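Long-range contacts in hypothetical sugar ABC-transporter sugar binding protein (Arthrobacter globiformis, PDB 7BVT), which binds cyclic alpha-maltosyl-1,6-maltose and probably delivers it, as the solute-binding protein of a sugar ABC transporter, for uptake into the cell: residues L91-Q96 with A370-A375; D192-T198 with S381-A385; A219-N223 with A405-N410; L231-V235 with I388-L392. All coordinates share one frame; numbering follows the deposited sequence.

From the N terminus the chain meets 91-96 first, just after strand 86-90, and contact 1 closes the longest loop, bringing that turn against 370-375. Next comes 192-198 at the start of helix 195-207, which contact 2 joins to helix 377-392. Contact 3 ties the loop 219-223 to helix 398-415, and contact 4 sets helix 225-239 against the end of helix 377-392. Contact 4 is nested inside the loop of contact 3; every other pair crosses. Contacts 1 and 2 meet at the sugar through the Arg371-Glu195 salt bridge, while contacts 2, 3 and 4 touch one another, binding the two C-terminal helices to the segments before them.

Contact 1. Residues L91-Q96 with A370-A375; sequences LVWVPQ and ARPNTA. With GLC (alpha-D-glucopyranose), chain B.
Val92 CG1 sits over one face of the Arg371 guanidinium, 3.5 Å from Arg371 CZ and nearly above the centre of the group, while a glucose unit of the bound sugar comes in at its edge. Leu91 CD2 approaches the same group obliquely, near NH1. Each terminal nitrogen grips a different hydroxyl: Arg371 NH2 gives a bond of 2.8 Å to O4 of this glucose, close to straight at 165°, and Arg371 NH1 one of 3.0 Å to O3. A bend at chi3 (-71°) turns the end of the arginine toward the sugar. Glu195 forms a salt bridge to NH2, and the Leu294 carbonyl takes a further bond from NH1, so both nitrogens are held from the protein side too. A leucine in place of Arg371 would probably leave O3 and O4 without these donors and Glu195 without its countercharge. Farther along, the Pro95 ring packs on the backbone of 373-375, its CG 3.3 Å from Asn373 O. One water bridges the segments, donating to Val92 O and Thr374 O. The arrangement belongs to the sugar pocket of this solute-binding protein, where Val92 and Glu195 hold Arg371 against two adjacent hydroxyls of one glucose.

Contact 2. Residues D192-T198 with S381-A385; sequences DSGEGLT and SLAFA. With GLC (alpha-D-glucopyranose), chain C.
Ser381 OG reaches into the N-terminal turn of helix 195-207 and donates to Glu195 OE1 at 2.7 Å, meeting it from above the carboxylate plane, 44° out of it. Here the packing is tight. Thr198 OG1 lies 3.0 Å from Ser381 OG, 3.1 Å from Gly194 O and at the edge of the Phe384 ring, with Ala385 CB also against it. Gly194, the N-cap residue, comes so near helix 377-392 that its CA is 4.4 Å from that of Leu382; a CB would collide with Ala385 and Leu382, and its positive phi suits glycine as well. Just before it, Ser193 OG accepts from Glu195 N, an ST turn that steadies the start of the helix. This helix start borders the sugar pocket: Gly196 N is 3.5 Å from C2 of a glucose unit, and Glu195, bent at chi2 (64°), carries its other oxygen, OE2, to Tyr377. Leu197 packs its CB against Ala385 CB and its CD1 near Ala385 O. Toward solvent the fit is looser. Asp192 and Ser193 are exposed, their side chains set away from helix 377-392, and they meet it mainly through backbone atoms: Leu382 CD2 lies 3.7 Å from Asp192 O.

Contact 3. Residues A219-N223 with A405-N410; sequences AAAFN and AEQAVN
Ala220 and Asn223 each make a direct hydrogen bond to helix 398-415, to Asn410 and Glu406 respectively. Ala220 N points at Asn410 OD1, 2.7 Å away and in the carbonyl plane, with an N-H...O angle of 167°. At the other end of the loop segment Asn223 ND2 donates to Glu406 OE1 at 2.8 Å, and this bond is almost perfectly straight (179°). The oxygen lies in the plane of the Asn223 amide, the amide nitrogen stands above the carboxylate plane, and the two flat groups are steeply turned against each other. Asn223 ND2 also donates to Asp403, a turn earlier on the helix, so the amide is gripped by two acids. Glu406 reaches across with its chain extended, CG anti to the backbone N (chi1 175°).

Waters widen this polar link. One, donating to Ala220 O and Glu406 OE2 at 2.8 Å each, accepts from Asn410 ND2; another connects Asn223 N with Glu406 OE2. The loop lies along the flank of helix 398-415, joining the connection between helices 195-207 and 225-239 to the chain's last helix.

Van der Waals packing fills the inner side. Phe222 rests its ring edge on the helix backbone, CZ lying 3.5 Å from Glu406 N; CE1 is 3.8 Å from Ala405 CB, and Val409 CG2 also stands at the rim. Phe384 of helix 377-392 packs edge-to-face with this ring. Ala220 CB nestles between Glu406 CG and Val409 CG1, the latter 4.1 Å away.

Contact 4. Residues L231-V235 with I388-L392; sequences LQYWV and IEKAL
Leu231 and Leu392 meet between two helix segments, 231-235 and 388-392, whose axes come within 10.1 Å and run in broadly the same direction, 38° apart. The backbones draw together toward Val235 and Leu392, whose CA atoms are 5.8 Å from each other. Leu231 is in the middle of the packing. With CG anti to the backbone N (chi1 -175°), it extends its two methyls across the interface: CD1 touches Ile388 CG2 and Leu392 CD2, both at 3.8 Å, while CD2 lies against Ala391 CB at 4.2 Å and Ile388 CD1. Leu231 and Ile388 lie alongside one another, pointing opposite ways. Leu392 branches between two partners, its CD2 toward Leu231 and its CD1 at the edge of the Trp234 indole, 3.7 Å from CE3. Val235 CG2 adds a lighter touch on Ala391. The indole nitrogen looks elsewhere, bonded to Asn204 of helix 195-207, and Leu197 of that helix also leans on Leu392. An alanine at Leu231 is likely to open a gap beside Ile388 CG2 and Ala391 CB and strip Leu392 CD2 of one of its partners. No hydrogen bond crosses here, so the two segments meet through apolar packing, and their fit depends on the shapes of the branched side chains rather than on directed bonds.

Contact 1. Residues L91-Q96 with A370-A375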
loop_
_atom_site.group_PDB
_atom_site.type_symbol
_atom_site.label_atom_id
_atom_site.label_comp_id
_atom_site.label_asym_id
_atom_site.label_seq_id
_atom_site.Cartn_x
_atom_site.Cartn_y
_atom_site.Cartn_z
ATOM N N LEU A 91 5.249 0.341 -5.388
ATOM C CA LEU A 91 5.641 1.616 -4.722
ATOM C C LEU A 91 7.092 1.580 -4.262
ATOM O O LEU A 91 7.884 2.483 -4.620
ATOM C CB LEU A 91 4.730 1.878 -3.532
ATOM C CG LEU A 91 5.006 3.189 -2.817
ATOM C CD1 LEU A 91 4.561 4.360 -3.664
ATOM C CD2 LEU A 91 4.307 3.238 -1.468
ATOM N N VAL A 92 7.437 0.614 -3.440
ATOM C CA VAL A 92 8.751 0.647 -2.739
ATOM C C VAL A 92 9.874 0.337 -3.739
ATOM O O VAL A 92 11.037 0.491 -3.365
ATOM C CB VAL A 92 8.748 -0.281 -1.506
ATOM C CG1 VAL A 92 7.584 0.053 -0.589
ATOM C CG2 VAL A 92 8.708 -1.730 -1.885
ATOM N N TRP A 93 9.556 -0.070 -4.968
ATOM C CA TRP A 93 10.623 -0.286 -5.980
ATOM C C TRP A 93 11.105 1.026 -6.575
ATOM O O TRP A 93 12.223 1.042 -7.114
ATOM C CB TRP A 93 10.197 -1.212 -7.103
ATOM C CG TRP A 93 9.854 -2.596 -6.684
ATOM C CD1 TRP A 93 10.000 -3.177 -5.451
ATOM C CD2 TRP A 93 9.361 -3.603 -7.566
ATOM N NE1 TRP A 93 9.588 -4.479 -5.516
ATOM C CE2 TRP A 93 9.183 -4.764 -6.790
ATOM C CE3 TRP A 93 9.012 -3.615 -8.909
ATOM C CZ2 TRP A 93 8.685 -5.932 -7.348
ATOM C CZ3 TRP A 93 8.500 -4.773 -9.458
ATOM C CH2 TRP A 93 8.349 -5.911 -8.678
ATOM N N VAL A 94 10.276 2.050 -6.605
ATOM C CA VAL A 94 10.611 3.277 -7.394
ATOM C C VAL A 94 12.006 3.761 -7.062
ATOM O O VAL A 94 12.796 4.030 -7.959
ATOM C CB VAL A 94 9.562 4.384 -7.227
ATOM C CG1 VAL A 94 10.025 5.669 -7.860
ATOM C CG2 VAL A 94 8.246 3.946 -7.812
ATOM N N PRO A 95 12.386 3.970 -5.795
ATOM C CA PRO A 95 13.704 4.519 -5.504
ATOM C C PRO A 95 14.835 3.601 -5.942
ATOM O O PRO A 95 15.864 4.118 -6.328
ATOM C CB PRO A 95 13.705 4.698 -3.956
ATOM C CG PRO A 95 12.265 4.643 -3.569
ATOM C CD PRO A 95 11.568 3.772 -4.574
ATOM N N GLN A 96 14.595 2.292 -5.936
ATOM C CA GLN A 96 15.616 1.344 -6.425
ATOM C C GLN A 96 15.737 1.463 -7.939
ATOM O O GLN A 96 16.874 1.452 -8.470
ATOM C CB GLN A 96 15.239 -0.055 -5.978
ATOM C CG GLN A 96 15.261 -0.176 -4.452
ATOM C CD GLN A 96 14.693 -1.502 -4.054
ATOM O OE1 GLN A 96 15.367 -2.516 -4.206
ATOM N NE2 GLN A 96 13.451 -1.506 -3.574
ATOM N N ALA A 370 2.318 7.406 2.467
ATOM C CA ALA A 370 3.277 6.543 1.759
ATOM C C ALA A 370 4.525 6.333 2.616
ATOM O O ALA A 370 4.934 7.269 3.299
ATOM C CB ALA A 370 3.678 7.159 0.427
ATOM N N ARG A 371 5.096 5.140 2.494
ATOM C CA ARG A 371 6.419 4.758 3.032
ATOM C C ARG A 371 7.463 5.721 2.501
ATOM O O ARG A 371 7.276 6.439 1.506
ATOM C CB ARG A 371 6.663 3.304 2.702
ATOM C CG ARG A 371 5.876 2.379 3.649
ATOM C CD ARG A 371 5.752 0.956 3.170
ATOM N NE ARG A 371 4.844 0.912 2.025
ATOM C CZ ARG A 371 4.638 -0.146 1.273
ATOM N NH1 ARG A 371 3.790 -0.080 0.245
ATOM N NH2 ARG A 371 5.191 -1.292 1.608
ATOM N N PRO A 372 8.601 5.836 3.204
ATOM C CA PRO A 372 9.649 6.735 2.744
ATOM C C PRO A 372 10.315 6.244 1.457
ATOM O O PRO A 372 10.480 5.046 1.224
ATOM C CB PRO A 372 10.657 6.737 3.870
ATOM C CG PRO A 372 10.451 5.380 4.501
ATOM C CD PRO A 372 8.953 5.112 4.433
ATOM N N ASN A 373 10.669 7.221 0.620
ATOM C CA ASN A 373 11.139 6.976 -0.767
ATOM C C ASN A 373 12.667 6.808 -0.808
ATOM O O ASN A 373 13.291 7.206 -1.781
ATOM C CB ASN A 373 10.608 8.018 -1.743
ATOM C CG ASN A 373 11.169 9.388 -1.518
ATOM O OD1 ASN A 373 11.940 9.602 -0.562
ATOM N ND2 ASN A 373 10.773 10.308 -2.387
ATOM N N THR A 374 13.235 6.174 0.198
ATOM C CA THR A 374 14.690 5.848 0.203
ATOM C C THR A 374 14.902 4.522 -0.504
ATOM O O THR A 374 14.158 3.584 -0.305
ATOM C CB THR A 374 15.252 5.882 1.625
ATOM O OG1 THR A 374 16.595 5.388 1.539
ATOM C CG2 THR A 374 14.456 5.095 2.646
ATOM N N ALA A 375 15.994 4.428 -1.294
ATOM C CA ALA A 375 16.443 3.190 -1.939
ATOM C C ALA A 375 16.913 2.124 -0.934
ATOM O O ALA A 375 16.876 0.925 -1.299
ATOM C CB ALA A 375 17.538 3.558 -2.907
HETATM C C1 GLC B . 0.627 -4.790 -1.288
HETATM C C2 GLC B . 1.027 -3.416 -1.728
HETATM C C3 GLC B . 2.519 -3.234 -1.595
HETATM C C4 GLC B . 2.913 -3.571 -0.148
HETATM C C5 GLC B . 2.540 -5.016 0.155
HETATM C C6 GLC B . 2.891 -5.373 1.611
HETATM O O2 GLC B . 0.487 -3.202 -3.020
HETATM O O3 GLC B . 2.862 -1.889 -1.969
HETATM O O4 GLC B . 4.307 -3.451 0.058
HETATM O O5 GLC B . 1.145 -5.140 0.026
HETATM O O6 GLC B . 2.992 -6.792 1.700
HETATM O O HOH W 1 12.923 1.423 -1.839
#

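Contact 2. Residues D192-T198 with S381-A385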
loop_
_atom_site.group_PDB
_atom_site.type_symbol
_atom_site.label_atom_id
_atom_site.label_comp_id
_atom_site.label_asym_id
_atom_site.label_seq_id
_atom_site.Cartn_x
_atom_site.Cartn_y
_atom_site.Cartn_z
ATOM N N ASP A 192 10.687 -12.998 5.277
ATOM C CA ASP A 192 11.836 -12.759 4.371
ATOM C C ASP A 192 12.136 -11.262 4.265
ATOM O O ASP A 192 13.307 -10.929 4.322
ATOM C CB ASP A 192 11.570 -13.305 2.966
ATOM C CG ASP A 192 11.601 -14.823 2.881
ATOM O OD1 ASP A 192 12.285 -15.454 3.741
ATOM O OD2 ASP A 192 10.920 -15.364 1.969
ATOM N N SER A 193 11.111 -10.398 4.182
ATOM C CA SER A 193 11.281 -8.950 3.883
ATOM C C SER A 193 10.996 -8.050 5.090
ATOM O O SER A 193 11.404 -6.888 5.035
ATOM C CB SER A 193 10.410 -8.547 2.723
ATOM O OG SER A 193 9.027 -8.468 3.096
ATOM N N GLY A 194 10.243 -8.547 6.075
ATOM C CA GLY A 194 9.796 -7.710 7.209
ATOM C C GLY A 194 8.574 -6.878 6.861
ATOM O O GLY A 194 8.055 -6.202 7.789
ATOM N N GLU A 195 8.134 -6.845 5.617
ATOM C CA GLU A 195 7.204 -5.738 5.201
ATOM C C GLU A 195 5.799 -5.962 5.771
ATOM O O GLU A 195 5.114 -4.931 6.097
ATOM C CB GLU A 195 7.134 -5.565 3.687
ATOM C CG GLU A 195 6.531 -4.238 3.278
ATOM C CD GLU A 195 7.377 -3.067 3.709
ATOM O OE1 GLU A 195 8.608 -3.293 3.939
ATOM O OE2 GLU A 195 6.819 -1.934 3.809
ATOM N N GLY A 196 5.332 -7.213 5.907
ATOM C CA GLY A 196 4.044 -7.457 6.582
ATOM C C GLY A 196 4.027 -6.797 7.954
ATOM O O GLY A 196 3.078 -6.105 8.281
ATOM N N LEU A 197 5.029 -7.019 8.778
ATOM C CA LEU A 197 5.066 -6.414 10.128
ATOM C C LEU A 197 5.195 -4.904 9.975
ATOM O O LEU A 197 4.368 -4.164 10.521
ATOM C CB LEU A 197 6.226 -7.024 10.929
ATOM C CG LEU A 197 6.322 -6.658 12.401
ATOM C CD1 LEU A 197 7.260 -7.619 13.156
ATOM C CD2 LEU A 197 6.824 -5.249 12.600
ATOM N N THR A 198 6.220 -4.435 9.262
ATOM C CA THR A 198 6.545 -3.005 9.205
ATOM C C THR A 198 5.347 -2.209 8.698
ATOM O O THR A 198 5.012 -1.199 9.307
ATOM C CB THR A 198 7.783 -2.757 8.348
ATOM O OG1 THR A 198 8.844 -3.461 8.976
ATOM C CG2 THR A 198 8.073 -1.291 8.169
ATOM N N SER A 381 13.383 -1.766 6.424
ATOM C CA SER A 381 12.139 -2.416 6.875
ATOM C C SER A 381 12.444 -3.763 7.535
ATOM O O SER A 381 11.885 -4.067 8.612
ATOM C CB SER A 381 11.174 -2.574 5.744
ATOM O OG SER A 381 10.015 -3.269 6.195
ATOM N N LEU A 382 13.368 -4.552 6.970
ATOM C CA LEU A 382 13.765 -5.830 7.613
ATOM C C LEU A 382 14.481 -5.559 8.931
ATOM O O LEU A 382 14.119 -6.244 9.888
ATOM C CB LEU A 382 14.652 -6.620 6.657
ATOM C CG LEU A 382 14.952 -8.051 7.095
ATOM C CD1 LEU A 382 13.707 -8.867 7.424
ATOM C CD2 LEU A 382 15.776 -8.723 5.995
ATOM N N ALA A 383 15.387 -4.572 8.998
ATOM C CA ALA A 383 16.138 -4.274 10.245
ATOM C C ALA A 383 15.119 -3.888 11.327
ATOM O O ALA A 383 15.190 -4.383 12.462
ATOM C CB ALA A 383 17.166 -3.213 10.085
ATOM N N PHE A 384 14.149 -3.069 10.930
ATOM C CA PHE A 384 13.092 -2.582 11.837
ATOM C C PHE A 384 12.289 -3.761 12.319
ATOM O O PHE A 384 12.119 -3.881 13.549
ATOM C CB PHE A 384 12.180 -1.577 11.128
ATOM C CG PHE A 384 11.070 -1.030 11.972
ATOM C CD1 PHE A 384 11.289 0.000 12.873
ATOM C CD2 PHE A 384 9.774 -1.465 11.752
ATOM C CE1 PHE A 384 10.225 0.517 13.599
ATOM C CE2 PHE A 384 8.734 -0.955 12.487
ATOM C CZ PHE A 384 8.959 -0.006 13.440
ATOM N N ALA A 385 11.747 -4.562 11.406
ATOM C CA ALA A 385 10.809 -5.647 11.723
ATOM C C ALA A 385 11.481 -6.662 12.663
ATOM O O ALA A 385 10.849 -7.121 13.613
ATOM C CB ALA A 385 10.311 -6.302 10.450
HETATM C C1 GLC C . 3.102 -7.250 3.091
HETATM C C2 GLC C . 3.650 -8.687 3.152
HETATM C C3 GLC C . 2.675 -9.591 2.399
HETATM C C4 GLC C . 1.259 -9.513 3.000
HETATM C C5 GLC C . 0.793 -8.049 3.244
HETATM C C6 GLC C . -0.250 -7.996 4.335
HETATM O O2 GLC C . 4.953 -8.729 2.538
HETATM O O3 GLC C . 3.141 -10.953 2.415
HETATM O O4 GLC C . 0.368 -10.182 2.093
HETATM O O5 GLC C . 1.859 -7.206 3.783
HETATM O O6 GLC C . -0.888 -6.724 4.231
#

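Contact 3. Residues A219-N223 with A405-N410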
loop_
_atom_site.group_PDB
_atom_site.type_symbol
_atom_site.label_atom_id
_atom_site.label_comp_id
_atom_site.label_asym_id
_atom_site.label_seq_id
_atom_site.Cartn_x
_atom_site.Cartn_y
_atom_site.Cartn_z
ATOM N N ALA A 219 17.412 9.352 9.065
ATOM C CA ALA A 219 17.446 8.639 10.357
ATOM C C ALA A 219 16.052 8.118 10.692
ATOM O O ALA A 219 15.044 8.750 10.225
ATOM C CB ALA A 219 17.909 9.581 11.423
ATOM N N ALA A 220 16.014 7.188 11.621
ATOM C CA ALA A 220 14.754 6.850 12.311
ATOM C C ALA A 220 14.106 8.048 13.007
ATOM O O ALA A 220 14.771 8.940 13.578
ATOM C CB ALA A 220 15.034 5.758 13.290
ATOM N N ALA A 221 12.778 8.040 13.078
ATOM C CA ALA A 221 11.991 9.086 13.748
ATOM C C ALA A 221 10.951 8.481 14.709
ATOM O O ALA A 221 10.207 9.265 15.282
ATOM C CB ALA A 221 11.349 9.966 12.725
ATOM N N PHE A 222 10.922 7.168 14.874
ATOM C CA PHE A 222 9.808 6.464 15.566
ATOM C C PHE A 222 10.112 6.210 17.058
ATOM O O PHE A 222 9.269 5.630 17.743
ATOM C CB PHE A 222 9.534 5.129 14.874
ATOM C CG PHE A 222 10.749 4.253 14.683
ATOM C CD1 PHE A 222 11.377 3.656 15.774
ATOM C CD2 PHE A 222 11.320 4.066 13.425
ATOM C CE1 PHE A 222 12.515 2.880 15.597
ATOM C CE2 PHE A 222 12.456 3.288 13.252
ATOM C CZ PHE A 222 13.066 2.719 14.336
ATOM N N ASN A 223 11.293 6.538 17.572
ATOM C CA ASN A 223 11.655 6.199 18.975
ATOM C C ASN A 223 11.229 7.347 19.864
ATOM O O ASN A 223 12.048 8.145 20.327
ATOM C CB ASN A 223 13.124 5.799 19.110
ATOM C CG ASN A 223 13.417 5.241 20.487
ATOM O OD1 ASN A 223 12.502 4.898 21.248
ATOM N ND2 ASN A 223 14.696 5.105 20.803
ATOM N N ALA A 405 15.501 -1.046 17.464
ATOM C CA ALA A 405 15.034 -0.791 16.092
ATOM C C ALA A 405 15.628 0.513 15.553
ATOM O O ALA A 405 16.027 0.526 14.393
ATOM C CB ALA A 405 13.524 -0.756 16.047
ATOM N N GLU A 406 15.713 1.557 16.338
ATOM C CA GLU A 406 16.318 2.849 15.927
ATOM C C GLU A 406 17.816 2.673 15.583
ATOM O O GLU A 406 18.300 3.237 14.574
ATOM C CB GLU A 406 16.154 3.899 17.027
ATOM C CG GLU A 406 16.856 5.224 16.738
ATOM C CD GLU A 406 16.569 6.286 17.775
ATOM O OE1 GLU A 406 16.688 5.965 18.987
ATOM O OE2 GLU A 406 16.146 7.435 17.407
ATOM N N GLN A 407 18.542 1.963 16.443
ATOM C CA GLN A 407 19.956 1.599 16.180
ATOM C C GLN A 407 20.131 0.869 14.871
ATOM O O GLN A 407 21.115 1.199 14.164
ATOM C CB GLN A 407 20.404 0.457 17.087
ATOM C CG GLN A 407 21.463 0.815 18.032
ATOM C CD GLN A 407 20.713 1.452 19.148
ATOM O OE1 GLN A 407 20.471 2.662 19.072
ATOM N NE2 GLN A 407 20.401 0.622 20.164
ATOM N N ALA A 408 19.337 -0.182 14.627
ATOM C CA ALA A 408 19.472 -1.052 13.449
ATOM C C ALA A 408 19.183 -0.170 12.233
ATOM O O ALA A 408 19.955 -0.215 11.252
ATOM C CB ALA A 408 18.564 -2.231 13.568
ATOM N N VAL A 409 18.072 0.561 12.266
ATOM C CA VAL A 409 17.634 1.387 11.101
ATOM C C VAL A 409 18.683 2.465 10.810
ATOM O O VAL A 409 19.099 2.658 9.653
ATOM C CB VAL A 409 16.244 1.992 11.353
ATOM C CG1 VAL A 409 15.957 3.093 10.336
ATOM C CG2 VAL A 409 15.201 0.911 11.332
ATOM N N ASN A 410 19.173 3.146 11.838
ATOM C CA ASN A 410 20.142 4.258 11.643
ATOM C C ASN A 410 21.432 3.676 11.071
ATOM O O ASN A 410 22.037 4.384 10.225
ATOM C CB ASN A 410 20.408 5.015 12.939
ATOM C CG ASN A 410 19.304 5.979 13.281
ATOM O OD1 ASN A 410 18.418 6.189 12.473
ATOM N ND2 ASN A 410 19.352 6.544 14.478
HETATM O O HOH W 2 13.565 8.100 16.536
HETATM O O HOH W 3 17.137 8.512 14.997
HETATM O O HOH W 4 15.209 9.390 19.647
#

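Contact 4. Residues L231-V235 with I388-L392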
loop_
_atom_site.group_PDB
_atom_site.type_symbol
_atom_site.label_atom_id
_atom_site.label_comp_id
_atom_site.label_asym_id
_atom_site.label_seq_id
_atom_site.Cartn_x
_atom_site.Cartn_y
_atom_site.Cartn_z
ATOM N N LEU A 231 3.597 0.703 19.665
ATOM C CA LEU A 231 4.143 -0.645 20.007
ATOM C C LEU A 231 3.490 -1.198 21.293
ATOM O O LEU A 231 3.268 -2.421 21.375
ATOM C CB LEU A 231 5.677 -0.578 20.111
ATOM C CG LEU A 231 6.335 -1.949 20.347
ATOM C CD1 LEU A 231 5.936 -2.975 19.314
ATOM C CD2 LEU A 231 7.864 -1.821 20.429
ATOM N N GLN A 232 3.158 -0.353 22.256
ATOM C CA GLN A 232 2.484 -0.808 23.507
ATOM C C GLN A 232 1.105 -1.351 23.153
ATOM O O GLN A 232 0.659 -2.341 23.772
ATOM C CB GLN A 232 2.353 0.346 24.487
ATOM C CG GLN A 232 1.909 -0.122 25.875
ATOM C CD GLN A 232 2.976 -0.983 26.515
ATOM O OE1 GLN A 232 4.121 -0.519 26.742
ATOM N NE2 GLN A 232 2.641 -2.235 26.805
ATOM N N TYR A 233 0.478 -0.787 22.125
ATOM C CA TYR A 233 -0.834 -1.300 21.640
ATOM C C TYR A 233 -0.686 -2.745 21.157
ATOM O O TYR A 233 -1.491 -3.621 21.541
ATOM C CB TYR A 233 -1.375 -0.384 20.550
ATOM C CG TYR A 233 -2.625 -0.733 19.784
ATOM C CD1 TYR A 233 -3.807 -1.078 20.402
ATOM C CD2 TYR A 233 -2.656 -0.487 18.427
ATOM C CE1 TYR A 233 -4.970 -1.271 19.681
ATOM C CE2 TYR A 233 -3.814 -0.651 17.679
ATOM C CZ TYR A 233 -4.979 -1.023 18.323
ATOM O OH TYR A 233 -6.133 -1.133 17.604
ATOM N N TRP A 234 0.261 -2.975 20.246
ATOM C CA TRP A 234 0.565 -4.338 19.786
ATOM C C TRP A 234 0.857 -5.231 20.999
ATOM O O TRP A 234 0.327 -6.335 21.059
ATOM C CB TRP A 234 1.716 -4.385 18.764
ATOM C CG TRP A 234 1.320 -3.882 17.401
ATOM C CD1 TRP A 234 0.630 -2.727 17.094
ATOM C CD2 TRP A 234 1.666 -4.461 16.150
ATOM N NE1 TRP A 234 0.474 -2.608 15.739
ATOM C CE2 TRP A 234 1.072 -3.674 15.138
ATOM C CE3 TRP A 234 2.342 -5.618 15.781
ATOM C CZ2 TRP A 234 1.230 -3.968 13.793
ATOM C CZ3 TRP A 234 2.487 -5.924 14.448
ATOM C CH2 TRP A 234 1.901 -5.125 13.459
ATOM N N VAL A 235 1.733 -4.795 21.890
ATOM C CA VAL A 235 2.194 -5.713 22.975
ATOM C C VAL A 235 1.023 -5.997 23.926
ATOM O O VAL A 235 0.863 -7.158 24.371
ATOM C CB VAL A 235 3.415 -5.140 23.701
ATOM C CG1 VAL A 235 3.727 -5.912 24.972
ATOM C CG2 VAL A 235 4.610 -5.122 22.767
ATOM N N ILE A 388 11.601 -5.155 16.183
ATOM C CA ILE A 388 10.273 -4.950 16.817
ATOM C C ILE A 388 9.727 -6.326 17.194
ATOM O O ILE A 388 9.045 -6.406 18.197
ATOM C CB ILE A 388 9.333 -4.190 15.859
ATOM C CG1 ILE A 388 9.826 -2.757 15.610
ATOM C CG2 ILE A 388 7.898 -4.201 16.360
ATOM C CD1 ILE A 388 9.798 -1.828 16.784
ATOM N N GLU A 389 9.951 -7.340 16.379
ATOM C CA GLU A 389 9.389 -8.685 16.610
ATOM C C GLU A 389 9.852 -9.225 17.975
ATOM O O GLU A 389 9.125 -9.987 18.600
ATOM C CB GLU A 389 9.806 -9.616 15.482
ATOM C CG GLU A 389 9.280 -11.009 15.708
ATOM C CD GLU A 389 9.391 -11.952 14.541
ATOM O OE1 GLU A 389 9.974 -11.541 13.527
ATOM O OE2 GLU A 389 8.816 -13.075 14.613
ATOM N N LYS A 390 11.021 -8.801 18.440
ATOM C CA LYS A 390 11.527 -9.285 19.747
ATOM C C LYS A 390 10.552 -8.845 20.846
ATOM O O LYS A 390 10.326 -9.621 21.772
ATOM C CB LYS A 390 12.956 -8.781 19.951
ATOM C CG LYS A 390 13.914 -9.317 18.900
ATOM C CD LYS A 390 15.349 -9.029 19.251
ATOM C CE LYS A 390 16.248 -9.261 18.053
ATOM N NZ LYS A 390 17.553 -8.587 18.219
ATOM N N ALA A 391 9.986 -7.640 20.772
ATOM C CA ALA A 391 8.968 -7.195 21.758
ATOM C C ALA A 391 7.690 -8.000 21.557
ATOM O O ALA A 391 7.098 -8.416 22.559
ATOM C CB ALA A 391 8.702 -5.739 21.643
ATOM N N LEU A 392 7.269 -8.244 20.335
ATOM C CA LEU A 392 6.007 -9.000 20.066
ATOM C C LEU A 392 6.161 -10.428 20.615
ATOM O O LEU A 392 5.166 -11.041 21.132
ATOM C CB LEU A 392 5.716 -8.971 18.557
ATOM C CG LEU A 392 5.755 -7.594 17.895
ATOM C CD1 LEU A 392 5.353 -7.705 16.443
ATOM C CD2 LEU A 392 4.899 -6.587 18.647
#